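PDB 6Y56: nucleotidyl transferase AbiEii/AbiGii toxin family protein from Mycobacterium tuberculosis, which is a toxin of a toxin-antitoxin system, a nucleotidyltransferase that probably blocks growth by modifying the acceptor stems of tRNA. Local coordinates for residues Q271-C276 with R281-N286; D185-A190 with A250-R255; D43-F48 with V79-E84. All coordinates share one frame; numbering follows the deposited sequence.

Contact 1: residues Q271-C276 with R281-N286; sequences QRWAAC and RREVEN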
# COMPACT_ATOMS: atom_id res chain seq x y z
N GLN A 271 -0.31 10.18 24.29
CA GLN A 271 -1.40 11.13 24.50
C GLN A 271 -0.93 12.57 24.31
O GLN A 271 -1.68 13.41 23.81
CB GLN A 271 -1.99 10.93 25.89
CG GLN A 271 -2.74 9.63 26.02
CD GLN A 271 -3.44 9.48 27.35
OE1 GLN A 271 -3.97 10.46 27.91
NE2 GLN A 271 -3.48 8.26 27.87
N ARG A 272 0.30 12.87 24.73
CA ARG A 272 0.87 14.19 24.49
C ARG A 272 1.08 14.42 22.99
O ARG A 272 0.71 15.48 22.46
CB ARG A 272 2.19 14.31 25.25
CG ARG A 272 2.90 15.64 25.08
CD ARG A 272 4.04 15.82 26.09
NE ARG A 272 5.17 14.95 25.80
CZ ARG A 272 5.40 13.80 26.43
NH1 ARG A 272 4.58 13.39 27.39
NH2 ARG A 272 6.45 13.06 26.10
N TRP A 273 1.66 13.44 22.30
CA TRP A 273 1.97 13.63 20.89
C TRP A 273 0.72 13.72 20.05
O TRP A 273 0.74 14.36 18.99
CB TRP A 273 2.89 12.51 20.41
CG TRP A 273 4.18 12.50 21.15
CD1 TRP A 273 4.80 13.56 21.72
CD2 TRP A 273 5.00 11.36 21.41
NE1 TRP A 273 5.97 13.16 22.33
CE2 TRP A 273 6.11 11.80 22.16
CE3 TRP A 273 4.89 10.00 21.10
CZ2 TRP A 273 7.11 10.94 22.59
CZ3 TRP A 273 5.89 9.14 21.53
CH2 TRP A 273 6.99 9.61 22.26
N ALA A 274 -0.38 13.10 20.50
CA ALA A 274 -1.65 13.14 19.79
C ALA A 274 -2.15 14.56 19.56
O ALA A 274 -3.03 14.76 18.72
CB ALA A 274 -2.69 12.30 20.54
N ALA A 275 -1.63 15.54 20.29
CA ALA A 275 -1.98 16.93 20.03
C ALA A 275 -1.54 17.40 18.64
O ALA A 275 -2.06 18.41 18.15
CB ALA A 275 -1.37 17.81 21.12
N CYS A 276 -0.60 16.71 18.00
CA CYS A 276 -0.07 17.14 16.70
C CYS A 276 0.44 18.58 16.76
O CYS A 276 0.06 19.44 15.96
CB CYS A 276 -1.07 16.92 15.57
SG CYS A 276 -1.59 15.20 15.39
N ARG A 281 8.31 18.16 18.17
CA ARG A 281 9.06 17.58 17.06
C ARG A 281 10.26 16.77 17.54
O ARG A 281 10.50 15.66 17.07
CB ARG A 281 9.52 18.65 16.08
CG ARG A 281 10.31 18.06 14.92
CD ARG A 281 10.64 19.09 13.85
NE ARG A 281 9.46 19.77 13.34
CZ ARG A 281 8.71 19.32 12.34
NH1 ARG A 281 9.01 18.19 11.73
NH2 ARG A 281 7.65 20.02 11.95
N ARG A 282 11.04 17.33 18.48
CA ARG A 282 12.23 16.63 18.96
C ARG A 282 11.87 15.33 19.67
O ARG A 282 12.55 14.31 19.51
CB ARG A 282 13.04 17.54 19.87
CG ARG A 282 14.34 16.93 20.37
CD ARG A 282 15.29 16.63 19.23
NE ARG A 282 15.29 15.21 18.88
CZ ARG A 282 15.90 14.71 17.81
NH1 ARG A 282 16.54 15.52 16.98
NH2 ARG A 282 15.86 13.40 17.57
N GLU A 283 10.80 15.35 20.47
CA GLU A 283 10.35 14.12 21.13
C GLU A 283 9.92 13.07 20.11
O GLU A 283 10.21 11.88 20.27
CB GLU A 283 9.19 14.43 22.07
CG GLU A 283 9.54 15.42 23.17
CD GLU A 283 8.38 15.72 24.10
OE1 GLU A 283 7.33 15.05 24.01
OE2 GLU A 283 8.53 16.64 24.93
N VAL A 284 9.23 13.51 19.06
CA VAL A 284 8.78 12.59 18.01
C VAL A 284 9.98 12.03 17.24
O VAL A 284 10.05 10.83 16.96
CB VAL A 284 7.75 13.29 17.11
CG1 VAL A 284 7.49 12.51 15.83
CG2 VAL A 284 6.45 13.52 17.89
N GLU A 285 10.94 12.90 16.90
CA GLU A 285 12.16 12.42 16.25
C GLU A 285 12.88 11.40 17.12
O GLU A 285 13.36 10.37 16.62
CB GLU A 285 13.08 13.60 15.95
CG GLU A 285 12.52 14.56 14.92
CD GLU A 285 13.40 15.78 14.70
OE1 GLU A 285 14.29 16.05 15.53
OE2 GLU A 285 13.19 16.47 13.68
N ASN A 286 12.95 11.66 18.43
CA ASN A 286 13.60 10.71 19.33
C ASN A 286 12.83 9.40 19.42
O ASN A 286 13.44 8.32 19.47
CB ASN A 286 13.76 11.32 20.73
CG ASN A 286 14.90 12.34 20.81
OD1 ASN A 286 15.76 12.40 19.93
ND2 ASN A 286 14.89 13.13 21.86

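Contact 2: residues D185-A190 with A250-R255; sequences DLNHFA and AAWEAR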
# COMPACT_ATOMS: atom_id res chain seq x y z
N ASP A 185 -7.98 -4.15 3.82
CA ASP A 185 -6.63 -4.51 4.23
C ASP A 185 -6.52 -4.61 5.75
O ASP A 185 -5.87 -5.52 6.26
CB ASP A 185 -5.62 -3.49 3.68
CG ASP A 185 -5.53 -3.51 2.15
OD1 ASP A 185 -5.98 -4.49 1.50
OD2 ASP A 185 -5.01 -2.52 1.61
N LEU A 186 -7.18 -3.70 6.47
CA LEU A 186 -7.17 -3.77 7.93
C LEU A 186 -7.87 -5.02 8.42
O LEU A 186 -7.47 -5.59 9.45
CB LEU A 186 -7.83 -2.53 8.52
CG LEU A 186 -6.96 -1.27 8.45
CD1 LEU A 186 -7.81 -0.07 8.79
CD2 LEU A 186 -5.79 -1.39 9.39
N ASN A 187 -8.90 -5.47 7.70
CA ASN A 187 -9.55 -6.73 8.05
C ASN A 187 -8.58 -7.90 7.95
O ASN A 187 -8.67 -8.84 8.76
CB ASN A 187 -10.79 -6.94 7.17
CG ASN A 187 -11.56 -8.19 7.55
OD1 ASN A 187 -12.21 -8.22 8.59
ND2 ASN A 187 -11.51 -9.20 6.70
N HIS A 188 -7.66 -7.88 6.99
CA HIS A 188 -6.61 -8.90 6.94
C HIS A 188 -5.63 -8.74 8.08
O HIS A 188 -5.25 -9.73 8.71
CB HIS A 188 -5.89 -8.87 5.59
CG HIS A 188 -6.53 -9.71 4.55
ND1 HIS A 188 -6.45 -11.09 4.55
CD2 HIS A 188 -7.28 -9.38 3.47
CE1 HIS A 188 -7.12 -11.57 3.52
NE2 HIS A 188 -7.63 -10.55 2.85
N PHE A 189 -5.18 -7.51 8.37
CA PHE A 189 -4.26 -7.34 9.49
C PHE A 189 -4.89 -7.86 10.77
O PHE A 189 -4.21 -8.45 11.62
CB PHE A 189 -3.85 -5.87 9.66
CG PHE A 189 -2.84 -5.39 8.66
CD1 PHE A 189 -1.56 -5.90 8.62
CD2 PHE A 189 -3.19 -4.40 7.76
CE1 PHE A 189 -0.65 -5.44 7.68
CE2 PHE A 189 -2.28 -3.92 6.84
CZ PHE A 189 -1.01 -4.44 6.79
N ALA A 190 -6.21 -7.68 10.91
CA ALA A 190 -6.91 -8.12 12.10
C ALA A 190 -6.93 -9.64 12.25
O ALA A 190 -7.20 -10.13 13.36
CB ALA A 190 -8.34 -7.59 12.09
N ALA A 250 -19.96 -4.47 6.36
CA ALA A 250 -20.34 -4.47 7.77
C ALA A 250 -19.52 -5.47 8.57
O ALA A 250 -19.11 -5.17 9.70
CB ALA A 250 -21.84 -4.75 7.90
N ALA A 251 -19.28 -6.66 8.02
CA ALA A 251 -18.45 -7.64 8.72
C ALA A 251 -17.03 -7.11 8.92
O ALA A 251 -16.45 -7.25 10.00
CB ALA A 251 -18.44 -8.96 7.97
N TRP A 252 -16.45 -6.51 7.88
CA TRP A 252 -15.10 -5.96 7.99
C TRP A 252 -15.04 -4.83 9.01
O TRP A 252 -14.12 -4.77 9.83
CB TRP A 252 -14.62 -5.46 6.63
CG TRP A 252 -14.59 -6.48 5.53
CD1 TRP A 252 -14.59 -7.83 5.66
CD2 TRP A 252 -14.59 -6.20 4.13
NE1 TRP A 252 -14.57 -8.42 4.42
CE2 TRP A 252 -14.58 -7.44 3.46
CE3 TRP A 252 -14.61 -5.03 3.38
CZ2 TRP A 252 -14.57 -7.53 2.07
CZ3 TRP A 252 -14.59 -5.12 2.00
CH2 TRP A 252 -14.59 -6.36 1.37
N GLU A 253 -16.00 -3.90 8.94
CA GLU A 253 -16.01 -2.77 9.87
C GLU A 253 -16.07 -3.26 11.31
O GLU A 253 -15.36 -2.75 12.18
CB GLU A 253 -17.19 -1.85 9.57
CG GLU A 253 -17.14 -0.51 10.30
CD GLU A 253 -17.71 -0.58 11.72
OE1 GLU A 253 -17.42 0.34 12.52
OE2 GLU A 253 -18.44 -1.54 12.04
N ALA A 254 -16.92 -4.26 11.58
CA ALA A 254 -17.06 -4.77 12.93
C ALA A 254 -15.78 -5.45 13.41
O ALA A 254 -15.35 -5.22 14.54
CB ALA A 254 -18.24 -5.74 13.01
N ARG A 255 -15.17 -6.28 12.56
CA ARG A 255 -13.95 -6.98 12.98
C ARG A 255 -12.81 -5.99 13.21
O ARG A 255 -12.06 -6.13 14.18
CB ARG A 255 -13.52 -8.04 11.95
CG ARG A 255 -12.34 -8.87 12.47
CD ARG A 255 -11.50 -9.51 11.37
NE ARG A 255 -12.06 -10.79 10.95
CZ ARG A 255 -11.60 -11.50 9.92
NH1 ARG A 255 -10.57 -11.05 9.21
NH2 ARG A 255 -12.18 -12.65 9.60

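Contact 3: residues D43-F48 with V79-E84; sequences DNRLVF and VLEVCE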
# COMPACT_ATOMS: atom_id res chain seq x y z
N ASP A 43 16.63 -0.01 2.22
CA ASP A 43 16.31 0.94 3.27
C ASP A 43 16.86 2.32 2.93
O ASP A 43 18.00 2.47 2.48
CB ASP A 43 16.93 0.47 4.60
CG ASP A 43 16.25 -0.77 5.15
OD1 ASP A 43 15.02 -0.89 5.02
OD2 ASP A 43 16.95 -1.63 5.73
N ASN A 44 16.03 3.34 3.14
CA ASN A 44 16.39 4.74 2.89
C ASN A 44 16.70 5.01 1.43
O ASN A 44 17.34 6.02 1.12
CB ASN A 44 17.52 5.22 3.81
CG ASN A 44 17.18 5.03 5.26
OD1 ASN A 44 16.21 5.59 5.76
ND2 ASN A 44 17.97 4.22 5.95
N ARG A 45 16.27 4.14 0.53
CA ARG A 45 16.45 4.38 -0.90
C ARG A 45 15.16 4.11 -1.66
O ARG A 45 14.60 5.03 -2.28
CB ARG A 45 17.61 3.55 -1.46
CG ARG A 45 17.93 3.95 -2.88
CD ARG A 45 19.09 3.21 -3.50
NE ARG A 45 19.65 3.96 -4.63
CZ ARG A 45 19.09 4.06 -5.84
NH1 ARG A 45 17.94 3.44 -6.12
NH2 ARG A 45 19.68 4.77 -6.78
N LEU A 46 14.68 2.87 -1.64
CA LEU A 46 13.47 2.52 -2.36
C LEU A 46 12.90 1.26 -1.71
O LEU A 46 13.53 0.20 -1.75
CB LEU A 46 13.78 2.27 -3.83
CG LEU A 46 12.58 2.02 -4.73
CD1 LEU A 46 11.67 3.26 -4.83
CD2 LEU A 46 13.05 1.58 -6.10
N VAL A 47 11.73 1.38 -1.08
CA VAL A 47 11.08 0.27 -0.40
C VAL A 47 9.66 0.16 -0.93
O VAL A 47 8.95 1.17 -1.01
CB VAL A 47 11.10 0.45 1.13
CG1 VAL A 47 10.35 -0.68 1.81
CG2 VAL A 47 12.53 0.48 1.64
N PHE A 48 9.24 -1.05 -1.28
CA PHE A 48 7.88 -1.32 -1.75
C PHE A 48 6.94 -1.36 -0.56
O PHE A 48 7.22 -2.02 0.45
CB PHE A 48 7.95 -2.67 -2.46
CG PHE A 48 6.69 -3.10 -3.19
CD1 PHE A 48 5.79 -2.19 -3.72
CD2 PHE A 48 6.46 -4.46 -3.36
CE1 PHE A 48 4.65 -2.63 -4.40
CE2 PHE A 48 5.34 -4.90 -4.05
CZ PHE A 48 4.44 -3.99 -4.56
N VAL A 79 13.33 8.82 -7.34
CA VAL A 79 12.00 8.86 -7.94
C VAL A 79 12.11 9.06 -9.44
O VAL A 79 11.47 8.36 -10.23
CB VAL A 79 11.16 9.96 -7.28
CG1 VAL A 79 9.81 10.10 -7.97
CG2 VAL A 79 10.98 9.68 -5.79
N LEU A 80 12.92 10.03 -9.86
CA LEU A 80 13.03 10.30 -11.29
C LEU A 80 13.63 9.11 -12.03
O LEU A 80 13.17 8.77 -13.12
CB LEU A 80 13.85 11.57 -11.53
CG LEU A 80 13.95 12.00 -13.00
CD1 LEU A 80 12.58 12.37 -13.54
CD2 LEU A 80 14.91 13.17 -13.15
N GLU A 81 14.64 8.47 -11.45
CA GLU A 81 15.24 7.29 -12.08
C GLU A 81 14.18 6.22 -12.33
O GLU A 81 14.08 5.67 -13.43
CB GLU A 81 16.37 6.77 -11.19
CG GLU A 81 17.00 5.46 -11.65
CD GLU A 81 17.93 4.87 -10.60
OE1 GLU A 81 18.00 5.41 -9.48
OE2 GLU A 81 18.60 3.86 -10.90
N VAL A 82 13.35 5.95 -11.31
CA VAL A 82 12.29 4.95 -11.45
C VAL A 82 11.29 5.36 -12.51
O VAL A 82 10.90 4.55 -13.36
CB VAL A 82 11.61 4.70 -10.10
CG1 VAL A 82 10.40 3.78 -10.28
CG2 VAL A 82 12.60 4.11 -9.12
N CYS A 83 10.86 6.62 -12.50
CA CYS A 83 9.83 7.05 -13.44
C CYS A 83 10.35 7.05 -14.87
O CYS A 83 9.62 6.66 -15.79
CB CYS A 83 9.29 8.43 -13.03
SG CYS A 83 8.33 8.36 -11.50
N GLU A 84 11.59 7.48 -15.09
CA GLU A 84 12.16 7.42 -16.44
C GLU A 84 12.26 5.98 -16.93
O GLU A 84 12.06 5.70 -18.11
CB GLU A 84 13.54 8.07 -16.48
CG GLU A 84 13.58 9.58 -16.35
CD GLU A 84 14.96 10.14 -16.64
OE1 GLU A 84 15.66 9.57 -17.51
OE2 GLU A 84 15.37 11.13 -16.01

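Contact 1: residues Q271-C276 with R281-N286
W273 and V284 mark the closest approach of the two backbones, their CA atoms 7.5 Å apart, where helix 268-273 lies against the first turns of helix 281-292. The motif is an alpha-alpha hairpin, two consecutive helices joined by a short connection: a type I turn spans W273 to C276, C276 takes positive phi, and the chain returns after a short loop. The polar part of the contact centres on OE1 of E283, which accepts three N-H groups, two from R272 and one from W273. NE of R272 reaches E283 OE1 at 2.8 Å in the guanidinium plane, meeting the syn lone pair, while NH2 of R272 meets the same oxygen from above the carboxylate plane. This salt bridge is side-on, and R272 also pairs through NH2 with D269, so its charge is shared between two acids. The bend in the R272 chain at chi3 (71°) turns the NE edge toward E283. A tryptophan suits the buried neighbouring site because its indole offers both a wide apolar face and one N-H at the rim. V284 lays CG2 over the five-membered ring of W273 in a CH-pi contact, 14° off the ring normal, and R201 of helix 196-212 also touches W273. At the rim, NE1 of W273 donates to the anti lone pair of E283 OE1 at 2.9 Å, with an N-H...O angle of 162°.

Contact 2: residues D185-A190 with A250-R255
Helix-to-helix packing within the alpha-helical part of the toxin brings the C-terminal part of helix 180-189 against helix 249-259, and N187 sits between W252 and R255 of the second helix. The backbones come close here, with the CA atoms of N187 and W252 5.6 Å apart. N187 swings CG away from its own backbone N (chi1 -176°), and this lays the amide across both partners. ND2 approaches CD1 of the W252 indole at 3.5 Å on an oblique path, the amide and ring planes 37° apart. W252 is buried, and its ring also meets Y184 edge-to-face. R255 comes from the other helix at nearly a right angle to N187, and its guanidinium lies almost parallel to the amide, the planes only 14° apart. OD1 of N187 therefore lies over a guanidinium face and 3.1 Å from CD of R255, a placement in which the arginine N-H groups do not point at that oxygen. They point along the guanidinium plane instead: NH1 of R255 donates to the backbone O of N187 at 2.9 Å, from above the carbonyl plane. CB of A190 packs on CD of R255 at 3.8 Å, its methyl small enough to let the arginine chain pass. A long, flat cation thus serves here as hydrogen-bond donor and as a flat surface under the amide, and its positive charge probably gains from the carbonyl dipoles in the C-terminal part of helix 180-189.

Contact 3: residues D43-F48 with V79-E84
R45 and E81 reach for one another at about a right angle, and their flat ends stand perpendicular, the guanidinium and carboxylate planes 90° apart. NH2 of R45 donates to OE1 of E81 over 3.2 Å, a long but nearly straight bond with an N-H...O angle of 165°. The oxygen lies at the guanidinium edge, close to its plane, and offers its syn lone pair; one nitrogen and one oxygen make this salt bridge. Both chains need their length: R45 runs extended from CG to NE, and E81, with CG opposite its backbone N (chi1 175°), stretches out from the helix to meet it. The stronger polar partner of R45 is the backbone O of Q40, which takes its NH1 and probably fixes the guanidinium. The two segments belong to the nucleotidyltransferase-type core, whose mixed sheet has strand 47-49 at one edge; R45 and L46 form a classic beta bulge opposite G42 at the approach to that strand, and helix 76-86 packs beside the sheet. The bulge puts two successive side chains on roughly the same side, so both can reach helix 76-86, R45 at the charged rim and L46 in the buried layer. L46 meets V82 obliquely, methyl to methyl, with L46 CD2 4.0 Å from V82 CG2. Branched aliphatic residues suit this layer, where F71 of strand 68-72 touches L46 and F128 of strand 125-129 packs against V82.

How the contacts relate
None of the three contacts touches another: contacts 2 and 3 lie on opposite sides of the chain's centre, their centres about 31 Å apart, and contact 1 is farthest from that centre. All are partly buried, but contacts 1 and 3 each set a buried apolar pair (W273 and V284; L46 and V82) beside a salt bridge between partly exposed residues, while contact 2 runs from buried W252 to exposed R255. Contact 3 alone involves the approach to a sheet strand; contacts 1 and 2 join helices, and helices 249-259 and 268-273 are consecutive. Arginine meets a carboxylate in contacts 1 and 3, but in contact 2 a backbone carbonyl, while lying flat against an amide.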